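Local coordinates for De novo designed protein Foldit4 (Synthetic construct, PDB 6WI5) that is of unknown function but folds, as a de novo design, into a ferredoxin-like arrangement of two helices on one face of a four-stranded antiparallel sheet, at residues E26-E31 against V35-E40; R19-I24 against V48-R53; R71-K74 against N79-V82; V3-R8 against R64-I69. All coordinates share one frame; numbering follows the deposited sequence. Where two conformers were deposited one is given.

Contact 1: residues E26-E31 against V35-E40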
loop_
_atom_site.group_PDB
_atom_site.type_symbol
_atom_site.label_atom_id
_atom_site.label_comp_id
_atom_site.label_asym_id
_atom_site.label_seq_id
_atom_site.Cartn_x
_atom_site.Cartn_y
_atom_site.Cartn_z
ATOM N N GLU A 26 -6.264 0.153 -7.541
ATOM C CA GLU A 26 -6.310 -0.396 -8.892
ATOM C C GLU A 26 -5.338 -1.557 -9.046
ATOM O O GLU A 26 -5.657 -2.555 -9.702
ATOM C CB GLU A 26 -6.008 0.700 -9.913
ATOM C CG GLU A 26 -7.179 1.622 -10.190
ATOM C CD GLU A 26 -6.781 2.833 -11.004
ATOM O OE1 GLU A 26 -5.566 3.107 -11.104
ATOM O OE2 GLU A 26 -7.680 3.510 -11.545
ATOM N N GLU A 27 -4.151 -1.449 -8.447
ATOM C CA GLU A 27 -3.188 -2.542 -8.529
ATOM C C GLU A 27 -3.662 -3.759 -7.744
ATOM O O GLU A 27 -3.419 -4.899 -8.152
ATOM C CB GLU A 27 -1.819 -2.079 -8.032
ATOM C CG GLU A 27 -1.173 -1.023 -8.913
ATOM C CD GLU A 27 -0.936 -1.507 -10.332
ATOM O OE1 GLU A 27 -0.716 -2.721 -10.525
ATOM O OE2 GLU A 27 -0.973 -0.670 -11.257
ATOM N N VAL A 28 -4.337 -3.537 -6.614
ATOM C CA VAL A 28 -4.907 -4.653 -5.866
ATOM C C VAL A 28 -6.008 -5.326 -6.675
ATOM O O VAL A 28 -6.129 -6.556 -6.683
ATOM C CB VAL A 28 -5.420 -4.168 -4.497
ATOM C CG1 VAL A 28 -6.109 -5.302 -3.753
ATOM C CG2 VAL A 28 -4.275 -3.604 -3.670
ATOM N N LYS A 29 -6.821 -4.529 -7.372
ATOM C CA LYS A 29 -7.882 -5.082 -8.207
ATOM C C LYS A 29 -7.312 -5.884 -9.370
ATOM O O LYS A 29 -7.863 -6.928 -9.741
ATOM C CB LYS A 29 -8.775 -3.951 -8.720
ATOM C CG LYS A 29 -9.913 -4.393 -9.620
ATOM C CD LYS A 29 -10.513 -3.199 -10.347
ATOM C CE LYS A 29 -11.724 -3.595 -11.173
ATOM N NZ LYS A 29 -12.895 -3.926 -10.317
ATOM N N ARG A 30 -6.209 -5.414 -9.958
ATOM C CA ARG A 30 -5.606 -6.126 -11.080
ATOM C C ARG A 30 -5.012 -7.459 -10.650
ATOM O O ARG A 30 -4.983 -8.407 -11.443
ATOM C CB ARG A 30 -4.533 -5.257 -11.739
ATOM C CG ARG A 30 -5.083 -4.060 -12.498
ATOM C CD ARG A 30 -3.966 -3.146 -12.976
ATOM N NE ARG A 30 -4.471 -2.066 -13.818
ATOM C CZ ARG A 30 -3.719 -1.084 -14.306
ATOM N NH1 ARG A 30 -4.264 -0.144 -15.066
ATOM N NH2 ARG A 30 -2.423 -1.040 -14.033
ATOM N N GLU A 31 -4.536 -7.554 -9.407
ATOM C CA GLU A 31 -3.940 -8.798 -8.932
ATOM C C GLU A 31 -4.990 -9.897 -8.810
ATOM O O GLU A 31 -4.932 -10.910 -9.517
ATOM C CB GLU A 31 -3.236 -8.561 -7.594
ATOM C CG GLU A 31 -2.543 -9.785 -7.026
ATOM C CD GLU A 31 -1.574 -10.419 -8.006
ATOM O OE1 GLU A 31 -1.783 -11.594 -8.373
ATOM O OE2 GLU A 31 -0.607 -9.740 -8.414
ATOM N N VAL A 35 -7.899 -10.781 -2.795
ATOM C CA VAL A 35 -6.983 -10.034 -1.942
ATOM C C VAL A 35 -7.777 -9.064 -1.077
ATOM O O VAL A 35 -8.548 -8.243 -1.586
ATOM C CB VAL A 35 -5.937 -9.296 -2.790
ATOM C CG1 VAL A 35 -5.116 -8.362 -1.922
ATOM C CG2 VAL A 35 -5.035 -10.292 -3.505
ATOM N N GLU A 36 -7.587 -9.156 0.236
ATOM C CA GLU A 36 -8.237 -8.263 1.186
ATOM C C GLU A 36 -7.365 -7.031 1.397
ATOM O O GLU A 36 -6.166 -7.153 1.665
ATOM C CB GLU A 36 -8.477 -8.991 2.510
ATOM C CG GLU A 36 -9.207 -8.189 3.569
ATOM C CD GLU A 36 -9.485 -9.013 4.813
ATOM O OE1 GLU A 36 -9.263 -10.242 4.774
ATOM O OE2 GLU A 36 -9.922 -8.433 5.829
ATOM N N VAL A 37 -7.962 -5.849 1.265
ATOM C CA VAL A 37 -7.221 -4.596 1.367
ATOM C C VAL A 37 -8.030 -3.599 2.187
ATOM O O VAL A 37 -9.257 -3.522 2.063
ATOM C CB VAL A 37 -6.874 -4.025 -0.028
ATOM C CG1 VAL A 37 -8.139 -3.691 -0.816
ATOM C CG2 VAL A 37 -5.973 -2.807 0.098
ATOM N N HIS A 38 -7.337 -2.850 3.043
ATOM C CA HIS A 38 -7.923 -1.758 3.807
ATOM C C HIS A 38 -6.987 -0.560 3.739
ATOM O O HIS A 38 -5.767 -0.709 3.856
ATOM C CB HIS A 38 -8.167 -2.148 5.274
ATOM C CG HIS A 38 -9.151 -3.263 5.452
ATOM N ND1 HIS A 38 -8.785 -4.591 5.418
ATOM C CD2 HIS A 38 -10.488 -3.246 5.671
ATOM C CE1 HIS A 38 -9.853 -5.345 5.607
ATOM N NE2 HIS A 38 -10.900 -4.553 5.763
ATOM N N VAL A 39 -7.561 0.625 3.550
ATOM C CA VAL A 39 -6.800 1.858 3.397
ATOM C C VAL A 39 -7.233 2.841 4.475
ATOM O O VAL A 39 -8.431 3.007 4.732
ATOM C CB VAL A 39 -6.990 2.467 1.991
ATOM C CG1 VAL A 39 -6.221 3.772 1.866
ATOM C CG2 VAL A 39 -6.546 1.480 0.923
ATOM N N GLU A 40 -6.254 3.492 5.104
ATOM C CA GLU A 40 -6.512 4.463 6.158
ATOM C C GLU A 40 -5.598 5.666 5.975
ATOM O O GLU A 40 -4.394 5.509 5.755
ATOM C CB GLU A 40 -6.299 3.847 7.548
ATOM C CG GLU A 40 -6.355 4.851 8.692
ATOM C CD GLU A 40 -6.050 4.223 10.038
ATOM O OE1 GLU A 40 -6.638 3.168 10.353
ATOM O OE2 GLU A 40 -5.214 4.782 10.779
#
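Val28, near the end of helix 17-31, packs against Val35 and Val37 of segment 35-40, and one of its methyls does nearly all the work. Its CG1 lies 3.7 Å from CG1 of Val35 and 3.9 Å from CG1 of Val37, so a single branch meets two successive inward-facing valines. The methyl ends of Val28 and Val37 meet head-on, whereas Val28 and Val35 lie at a slant to each other. Val37 has CG1 between its backbone N and carbonyl carbon (chi1 62°), and that rotation gives this methyl to Val28. Leu65 of helix 59-76 touches both Val28 and Val35 and helps cover the cluster. The packing is looser at Glu31, where the aliphatic CG stands 4.3 Å from CG2 of Val35. From there the Glu31 side chain bends away from the strand, and its carboxylate forms salt bridges with Arg64 and Arg68 of the second helix. Another ion pair lies on the helix flank turned away from the strand, with Arg30 NH2 3.2 Å from Glu27 OE2. The chain passes from helix to strand through a short loop, which belongs to the first, split beta-alpha-beta unit of a ferredoxin-like fold.

Contact 2: residues R19-I24 against V48-R53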
loop_
_atom_site.group_PDB
_atom_site.type_symbol
_atom_site.label_atom_id
_atom_site.label_comp_id
_atom_site.label_asym_id
_atom_site.label_seq_id
_atom_site.Cartn_x
_atom_site.Cartn_y
_atom_site.Cartn_z
ATOM N N ARG A 19 -5.239 10.450 -5.692
ATOM C CA ARG A 19 -4.657 9.695 -6.798
ATOM C C ARG A 19 -3.839 8.514 -6.293
ATOM O O ARG A 19 -3.839 7.441 -6.906
ATOM C CB ARG A 19 -3.791 10.605 -7.667
ATOM C CG ARG A 19 -4.495 11.149 -8.897
ATOM C CD ARG A 19 -3.625 10.981 -10.132
ATOM N NE ARG A 19 -2.344 11.669 -9.998
ATOM C CZ ARG A 19 -1.341 11.554 -10.862
ATOM N NH1 ARG A 19 -1.466 10.770 -11.923
ATOM N NH2 ARG A 19 -0.211 12.217 -10.661
ATOM N N LEU A 20 -3.134 8.694 -5.175
ATOM C CA LEU A 20 -2.319 7.613 -4.628
ATOM C C LEU A 20 -3.184 6.436 -4.199
ATOM O O LEU A 20 -2.885 5.280 -4.522
ATOM C CB LEU A 20 -1.487 8.130 -3.455
ATOM C CG LEU A 20 -0.635 7.090 -2.725
ATOM C CD1 LEU A 20 0.379 6.469 -3.671
ATOM C CD2 LEU A 20 0.056 7.710 -1.522
ATOM N N ILE A 21 -4.268 6.710 -3.470
ATOM C CA ILE A 21 -5.154 5.638 -3.023
ATOM C C ILE A 21 -5.819 4.962 -4.214
ATOM O O ILE A 21 -5.962 3.733 -4.249
ATOM C CB ILE A 21 -6.195 6.188 -2.030
ATOM C CG1 ILE A 21 -5.515 6.603 -0.725
ATOM C CG2 ILE A 21 -7.290 5.162 -1.772
ATOM C CD1 ILE A 21 -6.473 7.146 0.305
ATOM N N LYS A 22 -6.234 5.748 -5.209
ATOM C CA LYS A 22 -6.866 5.171 -6.391
ATOM C C LYS A 22 -5.911 4.241 -7.127
ATOM O O LYS A 22 -6.300 3.147 -7.549
ATOM C CB LYS A 22 -7.355 6.283 -7.321
ATOM C CG LYS A 22 -8.067 5.781 -8.567
ATOM C CD LYS A 22 -8.453 6.932 -9.485
ATOM C CE LYS A 22 -9.183 6.427 -10.721
ATOM N NZ LYS A 22 -9.534 7.532 -11.655
ATOM N N ARG A 23 -4.650 4.655 -7.279
ATOM C CA ARG A 23 -3.677 3.826 -7.982
ATOM C C ARG A 23 -3.394 2.533 -7.224
ATOM O O ARG A 23 -3.245 1.470 -7.836
ATOM C CB ARG A 23 -2.385 4.612 -8.201
ATOM C CG ARG A 23 -1.295 3.831 -8.917
ATOM C CD ARG A 23 -1.515 3.811 -10.421
ATOM N NE ARG A 23 -1.463 5.152 -10.993
ATOM C CZ ARG A 23 -0.338 5.808 -11.262
ATOM N NH1 ARG A 23 0.837 5.249 -11.004
ATOM N NH2 ARG A 23 -0.388 7.026 -11.784
ATOM N N ILE A 24 -3.318 2.605 -5.893
ATOM C CA ILE A 24 -3.022 1.417 -5.100
ATOM C C ILE A 24 -4.181 0.431 -5.158
ATOM O O ILE A 24 -3.977 -0.781 -5.313
ATOM C CB ILE A 24 -2.684 1.812 -3.651
ATOM C CG1 ILE A 24 -1.399 2.637 -3.611
ATOM C CG2 ILE A 24 -2.540 0.576 -2.777
ATOM C CD1 ILE A 24 -1.010 3.086 -2.223
ATOM N N VAL A 48 0.304 14.021 5.779
ATOM C CA VAL A 48 -0.633 12.921 5.586
ATOM C C VAL A 48 0.146 11.617 5.486
ATOM O O VAL A 48 1.141 11.535 4.756
ATOM C CB VAL A 48 -1.500 13.126 4.331
ATOM C CG1 VAL A 48 -2.464 11.967 4.172
ATOM C CG2 VAL A 48 -2.248 14.445 4.409
ATOM N N GLU A 49 -0.308 10.605 6.220
ATOM C CA GLU A 49 0.194 9.243 6.100
ATOM C C GLU A 49 -0.915 8.352 5.557
ATOM O O GLU A 49 -2.037 8.366 6.073
ATOM C CB GLU A 49 0.677 8.703 7.447
ATOM C CG GLU A 49 2.038 9.207 7.890
ATOM C CD GLU A 49 2.540 8.483 9.124
ATOM O OE1 GLU A 49 1.759 7.709 9.718
ATOM O OE2 GLU A 49 3.714 8.684 9.499
ATOM N N VAL A 50 -0.600 7.584 4.516
ATOM C CA VAL A 50 -1.524 6.609 3.948
ATOM C C VAL A 50 -1.098 5.224 4.412
ATOM O O VAL A 50 0.045 4.808 4.181
ATOM C CB VAL A 50 -1.554 6.689 2.413
ATOM C CG1 VAL A 50 -2.494 5.634 1.849
ATOM C CG2 VAL A 50 -1.974 8.082 1.963
ATOM N N HIS A 51 -2.009 4.515 5.070
ATOM C CA HIS A 51 -1.749 3.178 5.592
ATOM C C HIS A 51 -2.552 2.171 4.784
ATOM O O HIS A 51 -3.779 2.283 4.690
ATOM C CB HIS A 51 -2.106 3.087 7.075
ATOM C CG HIS A 51 -1.226 3.914 7.960
ATOM N ND1 HIS A 51 -0.333 3.358 8.850
ATOM C CD2 HIS A 51 -1.096 5.256 8.084
ATOM C CE1 HIS A 51 0.306 4.323 9.490
ATOM N NE2 HIS A 51 -0.138 5.483 9.043
ATOM N N VAL A 52 -1.862 1.192 4.205
ATOM C CA VAL A 52 -2.481 0.138 3.410
ATOM C C VAL A 52 -2.173 -1.192 4.079
ATOM O O VAL A 52 -1.000 -1.533 4.278
ATOM C CB VAL A 52 -1.979 0.143 1.958
ATOM C CG1 VAL A 52 -2.733 -0.889 1.134
ATOM C CG2 VAL A 52 -2.113 1.530 1.348
ATOM N N ARG A 53 -3.215 -1.942 4.421
ATOM C CA ARG A 53 -3.069 -3.281 4.977
ATOM C C ARG A 53 -3.645 -4.296 4.001
ATOM O O ARG A 53 -4.786 -4.152 3.548
ATOM C CB ARG A 53 -3.755 -3.398 6.339
ATOM C CG ARG A 53 -3.496 -4.726 7.028
ATOM C CD ARG A 53 -4.065 -4.753 8.436
ATOM N NE ARG A 53 -5.507 -4.537 8.448
ATOM C CZ ARG A 53 -6.406 -5.492 8.232
ATOM N NH1 ARG A 53 -6.010 -6.731 7.978
ATOM N NH2 ARG A 53 -7.701 -5.207 8.265
#
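Ile24 places CG1 beside its own backbone N (chi1 -65°) and continues extended to CD1, which carries this terminal methyl down to 4.0 Å from CG2 of Val52. The two side chains approach tip to tip, and a second pair of branches, Ile24 CG2 and Val52 CG1, lies 4.2 Å apart. Val50 is met by two neighbours on the helix. Its CG2 passes CD2 of Leu20 at 4.1 Å, the two side chains running past one another in opposite senses, while its CG1 lies 4.1 Å from CG1 of Ile21. The valine is thus straddled by consecutive helix residues, one branch to each. No hydrogen bond joins the segments; the interface is wholly aliphatic and largely buried, with Leu20 also touching Ile73 and Leu76 of helix 59-76. The other face of the strand is polar. There His51 NE2 donates to Glu49 OE1 over 3.0 Å, reaching the anti side of the carboxylate from 29° out of its plane, and the same oxygen forms a salt bridge with Arg44. The helix and strand segments run almost parallel, 13° apart in direction, with their axes 10.4 Å from each other. Alternate valines of a central strand packing against a covering helix are characteristic of the two-layer alpha/beta sandwich of the ferredoxin-like fold.

Contact 3: residues R71-K74 against N79-V82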
loop_
_atom_site.group_PDB
_atom_site.type_symbol
_atom_site.label_atom_id
_atom_site.label_comp_id
_atom_site.label_asym_id
_atom_site.label_seq_id
_atom_site.Cartn_x
_atom_site.Cartn_y
_atom_site.Cartn_z
ATOM N N ARG A 71 6.281 0.391 -6.970
ATOM C CA ARG A 71 6.634 1.040 -8.231
ATOM C C ARG A 71 5.627 2.127 -8.590
ATOM O O ARG A 71 6.009 3.201 -9.072
ATOM C CB ARG A 71 6.719 0.007 -9.355
ATOM C CG ARG A 71 7.830 -1.019 -9.204
ATOM C CD ARG A 71 7.962 -1.849 -10.475
ATOM N NE ARG A 71 8.648 -3.115 -10.241
ATOM C CZ ARG A 71 8.026 -4.272 -10.036
ATOM N NH1 ARG A 71 8.727 -5.378 -9.830
ATOM N NH2 ARG A 71 6.699 -4.322 -10.039
ATOM N N GLU A 72 4.340 1.865 -8.362
ATOM C CA GLU A 72 3.325 2.873 -8.653
ATOM C C GLU A 72 3.428 4.059 -7.705
ATOM O O GLU A 72 3.155 5.197 -8.104
ATOM C CB GLU A 72 1.929 2.253 -8.583
ATOM C CG GLU A 72 1.686 1.155 -9.605
ATOM C CD GLU A 72 1.765 1.653 -11.038
ATOM O OE1 GLU A 72 1.518 2.856 -11.271
ATOM O OE2 GLU A 72 2.077 0.839 -11.933
ATOM N N ILE A 73 3.814 3.813 -6.449
ATOM C CA ILE A 73 4.032 4.910 -5.510
ATOM C C ILE A 73 5.175 5.796 -5.987
ATOM O O ILE A 73 5.093 7.029 -5.929
ATOM C CB ILE A 73 4.298 4.357 -4.098
ATOM C CG1 ILE A 73 3.044 3.682 -3.536
ATOM C CG2 ILE A 73 4.771 5.461 -3.170
ATOM C CD1 ILE A 73 3.286 2.945 -2.238
ATOM N N LYS A 74 6.254 5.183 -6.480
ATOM C CA LYS A 74 7.412 5.955 -6.911
ATOM C C LYS A 74 7.117 6.760 -8.170
ATOM O O LYS A 74 7.675 7.850 -8.349
ATOM C CB LYS A 74 8.603 5.025 -7.141
ATOM C CG LYS A 74 9.944 5.644 -6.794
ATOM C CD LYS A 74 10.027 5.955 -5.308
ATOM C CE LYS A 74 9.871 4.693 -4.473
ATOM N NZ LYS A 74 9.882 4.982 -3.011
ATOM N N ASN A 79 10.030 11.038 -4.285
ATOM C CA ASN A 79 10.551 11.243 -2.940
ATOM C C ASN A 79 9.626 10.700 -1.853
ATOM O O ASN A 79 9.726 11.131 -0.699
ATOM C CB ASN A 79 10.817 12.731 -2.704
ATOM C CG ASN A 79 11.836 13.300 -3.670
ATOM O OD1 ASN A 79 12.806 12.635 -4.030
ATOM N ND2 ASN A 79 11.618 14.539 -4.098
ATOM N N SER A 80 8.739 9.767 -2.189
ATOM C CA SER A 80 7.821 9.220 -1.198
ATOM C C SER A 80 8.566 8.349 -0.194
ATOM O O SER A 80 9.366 7.487 -0.572
ATOM C CB SER A 80 6.719 8.410 -1.877
ATOM O OG SER A 80 5.698 9.255 -2.375
ATOM N N GLU A 81 8.300 8.580 1.089
ATOM C CA GLU A 81 8.835 7.758 2.167
ATOM C C GLU A 81 7.850 6.625 2.436
ATOM O O GLU A 81 6.692 6.878 2.784
ATOM C CB GLU A 81 9.055 8.605 3.419
ATOM C CG GLU A 81 10.372 8.360 4.135
ATOM C CD GLU A 81 10.574 9.306 5.306
ATOM O OE1 GLU A 81 10.550 10.537 5.092
ATOM O OE2 GLU A 81 10.746 8.816 6.443
ATOM N N VAL A 82 8.314 5.389 2.271
ATOM C CA VAL A 82 7.478 4.202 2.398
ATOM C C VAL A 82 8.113 3.252 3.403
ATOM O O VAL A 82 9.329 3.028 3.378
ATOM C CB VAL A 82 7.284 3.495 1.040
ATOM C CG1 VAL A 82 6.369 2.292 1.194
ATOM C CG2 VAL A 82 6.732 4.464 0.008
HETATM O O HOH W 1 3.478 8.690 -3.919
#
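The turn from helix 59-76 into the edge strand 81-87, the last helix-to-strand connection of the ferredoxin-like fold, is closed by Ile73 against Ser80 and Val82. CG2 of Ile73 lies 3.8 Å from CB of Ser80 and 3.9 Å from CG2 of Val82, and the ends of the isoleucine and valine abut. This inner side continues into the core, where Ile73 touches Ile9 and Val82 touches Ile7 of strand 3-11. A water bridges the segments beside the apolar patch: it donates to the carbonyl oxygen of Ile73 at 3.1 Å and is hydrogen-bonded to Ser80 OG at 2.8 Å. Asp77, in the intervening turn, accepts a hydrogen bond from Asn79 N through OD1, and a weak one links its OD2 to Ser80 OG. On the exposed side, Lys74 curls toward segment 79-82, with bends at chi2 (64°) and chi3 (60°) that bring NZ to 3.5 Å from Ser80 O, a loose polar approach rather than a hydrogen bond. Ser80 therefore serves both environments, its CB completing the aliphatic patch and its hydroxyl bonded to a water and only weakly to the Asp77 carboxylate. Near the helix end, the water gives the Ile73 carbonyl a hydrogen-bond donor and ties it indirectly to Ser80.

Contact 4: residues V3-R8 against R64-I69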
loop_
_atom_site.group_PDB
_atom_site.type_symbol
_atom_site.label_atom_id
_atom_site.label_comp_id
_atom_site.label_asym_id
_atom_site.label_seq_id
_atom_site.Cartn_x
_atom_site.Cartn_y
_atom_site.Cartn_z
ATOM N N VAL A 3 -0.504 -14.201 5.011
ATOM C CA VAL A 3 0.517 -13.161 5.048
ATOM C C VAL A 3 -0.184 -11.818 5.188
ATOM O O VAL A 3 -1.163 -11.547 4.483
ATOM C CB VAL A 3 1.402 -13.188 3.789
ATOM C CG1 VAL A 3 2.492 -12.132 3.884
ATOM C CG2 VAL A 3 2.003 -14.570 3.592
ATOM N N VAL A 4 0.311 -10.983 6.099
ATOM C CA VAL A 4 -0.211 -9.638 6.308
ATOM C C VAL A 4 0.902 -8.646 6.007
ATOM O O VAL A 4 2.005 -8.761 6.553
ATOM C CB VAL A 4 -0.739 -9.444 7.740
ATOM C CG1 VAL A 4 -1.258 -8.025 7.924
ATOM C CG2 VAL A 4 -1.826 -10.459 8.051
ATOM N N VAL A 5 0.615 -7.679 5.140
ATOM C CA VAL A 5 1.561 -6.628 4.786
ATOM C C VAL A 5 0.925 -5.285 5.102
ATOM O O VAL A 5 -0.220 -5.028 4.712
ATOM C CB VAL A 5 1.975 -6.701 3.306
ATOM C CG1 VAL A 5 2.862 -5.516 2.947
ATOM C CG2 VAL A 5 2.695 -8.000 3.032
ATOM N N GLU A 6 1.664 -4.437 5.809
ATOM C CA GLU A 6 1.224 -3.091 6.143
ATOM C C GLU A 6 2.187 -2.097 5.512
ATOM O O GLU A 6 3.394 -2.155 5.761
ATOM C CB GLU A 6 1.160 -2.894 7.657
ATOM C CG GLU A 6 0.405 -3.993 8.382
ATOM C CD GLU A 6 0.644 -3.972 9.877
ATOM O OE1 GLU A 6 0.042 -3.122 10.566
ATOM O OE2 GLU A 6 1.447 -4.798 10.360
ATOM N N ILE A 7 1.653 -1.199 4.691
ATOM C CA ILE A 7 2.449 -0.219 3.961
ATOM C C ILE A 7 2.072 1.167 4.462
ATOM O O ILE A 7 0.893 1.535 4.453
ATOM C CB ILE A 7 2.230 -0.330 2.443
ATOM C CG1 ILE A 7 2.463 -1.767 1.973
ATOM C CG2 ILE A 7 3.152 0.627 1.701
ATOM C CD1 ILE A 7 2.195 -1.973 0.501
ATOM N N ARG A 8 3.070 1.928 4.901
ATOM C CA ARG A 8 2.875 3.292 5.378
ATOM C C ARG A 8 3.567 4.243 4.413
ATOM O O ARG A 8 4.770 4.110 4.166
ATOM C CB ARG A 8 3.429 3.466 6.791
ATOM C CG ARG A 8 3.221 4.859 7.367
ATOM C CD ARG A 8 3.966 5.025 8.680
ATOM N NE ARG A 8 5.412 4.939 8.497
ATOM C CZ ARG A 8 6.293 4.945 9.491
ATOM N NH1 ARG A 8 5.877 5.028 10.747
ATOM N NH2 ARG A 8 7.591 4.865 9.232
ATOM N N ARG A 64 4.530 -10.090 -5.088
ATOM C CA ARG A 64 4.347 -9.479 -6.400
ATOM C C ARG A 64 3.511 -8.210 -6.305
ATOM O O ARG A 64 3.825 -7.199 -6.945
ATOM C CB ARG A 64 3.699 -10.480 -7.359
ATOM C CG ARG A 64 3.356 -9.899 -8.721
ATOM C CD ARG A 64 2.798 -10.954 -9.669
ATOM N NE ARG A 64 1.544 -11.534 -9.193
ATOM C CZ ARG A 64 1.437 -12.743 -8.650
ATOM N NH1 ARG A 64 2.510 -13.510 -8.512
ATOM N NH2 ARG A 64 0.254 -13.187 -8.248
ATOM N N LEU A 65 2.445 -8.241 -5.502
ATOM C CA LEU A 65 1.577 -7.076 -5.373
ATOM C C LEU A 65 2.283 -5.930 -4.659
ATOM O O LEU A 65 2.096 -4.760 -5.015
ATOM C CB LEU A 65 0.295 -7.464 -4.637
ATOM C CG LEU A 65 -0.723 -6.352 -4.387
ATOM C CD1 LEU A 65 -1.113 -5.683 -5.693
ATOM C CD2 LEU A 65 -1.949 -6.905 -3.679
ATOM N N VAL A 66 3.103 -6.243 -3.653
ATOM C CA VAL A 66 3.804 -5.200 -2.908
ATOM C C VAL A 66 4.793 -4.470 -3.811
ATOM O O VAL A 66 4.860 -3.235 -3.818
ATOM C CB VAL A 66 4.501 -5.801 -1.673
ATOM C CG1 VAL A 66 5.514 -4.823 -1.105
ATOM C CG2 VAL A 66 3.471 -6.170 -0.617
ATOM N N GLU A 67 5.570 -5.224 -4.594
ATOM C CA GLU A 67 6.549 -4.597 -5.478
ATOM C C GLU A 67 5.872 -3.734 -6.533
ATOM O O GLU A 67 6.392 -2.677 -6.907
ATOM C CB GLU A 67 7.421 -5.665 -6.140
ATOM C CG GLU A 67 8.278 -6.442 -5.164
ATOM C CD GLU A 67 9.146 -5.539 -4.311
ATOM O OE1 GLU A 67 9.685 -4.546 -4.846
ATOM O OE2 GLU A 67 9.283 -5.818 -3.101
ATOM N N ARG A 68 4.714 -4.169 -7.027
ATOM C CA ARG A 68 3.999 -3.374 -8.020
ATOM C C ARG A 68 3.432 -2.105 -7.397
ATOM O O ARG A 68 3.438 -1.040 -8.026
ATOM C CB ARG A 68 2.893 -4.213 -8.661
ATOM C CG ARG A 68 2.587 -3.828 -10.097
ATOM C CD ARG A 68 1.727 -4.874 -10.793
ATOM N NE ARG A 68 0.357 -4.898 -10.287
ATOM C CZ ARG A 68 -0.143 -5.864 -9.522
ATOM N NH1 ARG A 68 0.611 -6.897 -9.172
ATOM N NH2 ARG A 68 -1.401 -5.798 -9.110
ATOM N N ILE A 69 2.949 -2.198 -6.155
ATOM C CA ILE A 69 2.464 -1.016 -5.446
ATOM C C ILE A 69 3.602 -0.030 -5.217
ATOM O O ILE A 69 3.444 1.182 -5.415
ATOM C CB ILE A 69 1.792 -1.430 -4.123
ATOM C CG1 ILE A 69 0.450 -2.112 -4.396
ATOM C CG2 ILE A 69 1.616 -0.227 -3.206
ATOM C CD1 ILE A 69 -0.209 -2.676 -3.157
#
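Val66 and Ile69 come down from helix 59-76 onto Val5 and Ile7, two residues of strand 3-11 that point into the core. The closer touch is between CG2 of Val66 and CG1 of Val5, at 3.7 Å; the other Val5 branch, CG2, stays at 4.2 Å from the same Val66 methyl. One helix methyl thus rests against both prongs of the strand valine. Three residues further along, CG2 of Ile69 meets CD1 of Ile7 at 4.1 Å. Ile7 keeps CG1 next to its backbone N (chi1 -53°) and stays extended beyond it (chi2 177°), which lifts CD1 off the sheet toward the helix. Both pairs lie at a slant rather than head-on. Further neighbours join them: Val5 is touched by Ile62, Val84 and Thr86, and Ile69 packs on Ile24 of the other helix and on Ile54. Strand 3-11 is fixed in turn by backbone hydrogen bonds on both sides, Val5 with Ile54 and Ile7 with Val52 toward one neighbour, Val4 with Thr87 and Glu6 with Arg85 toward the other. On the opposite face of the sheet, Glu6 also forms a salt bridge with Arg85. With no polar bond between them, these two segments meet solely through branched aliphatic side chains, so the contact rests on dispersion and the exclusion of water.

All four contacts join a helix to the same sheet, contacts 1 and 2 through helix 17-31 and contacts 3 and 4 through helix 59-76. Contact 1 is nested within the loop closed by contact 2, and contact 2 within that of contact 4. The centres of contacts 1 and 4 are about 9 Å apart, and those of contacts 1 and 3 about 16 Å. Ile24 CG2 meets Ile69 CD1 at 4.0 Å, joining contacts 2 and 4 in one core, and Leu20 packs on Ile73 between contacts 2 and 3. Between the two helices, salt bridges Glu27–Arg68 and Arg23–Glu72 tie them together.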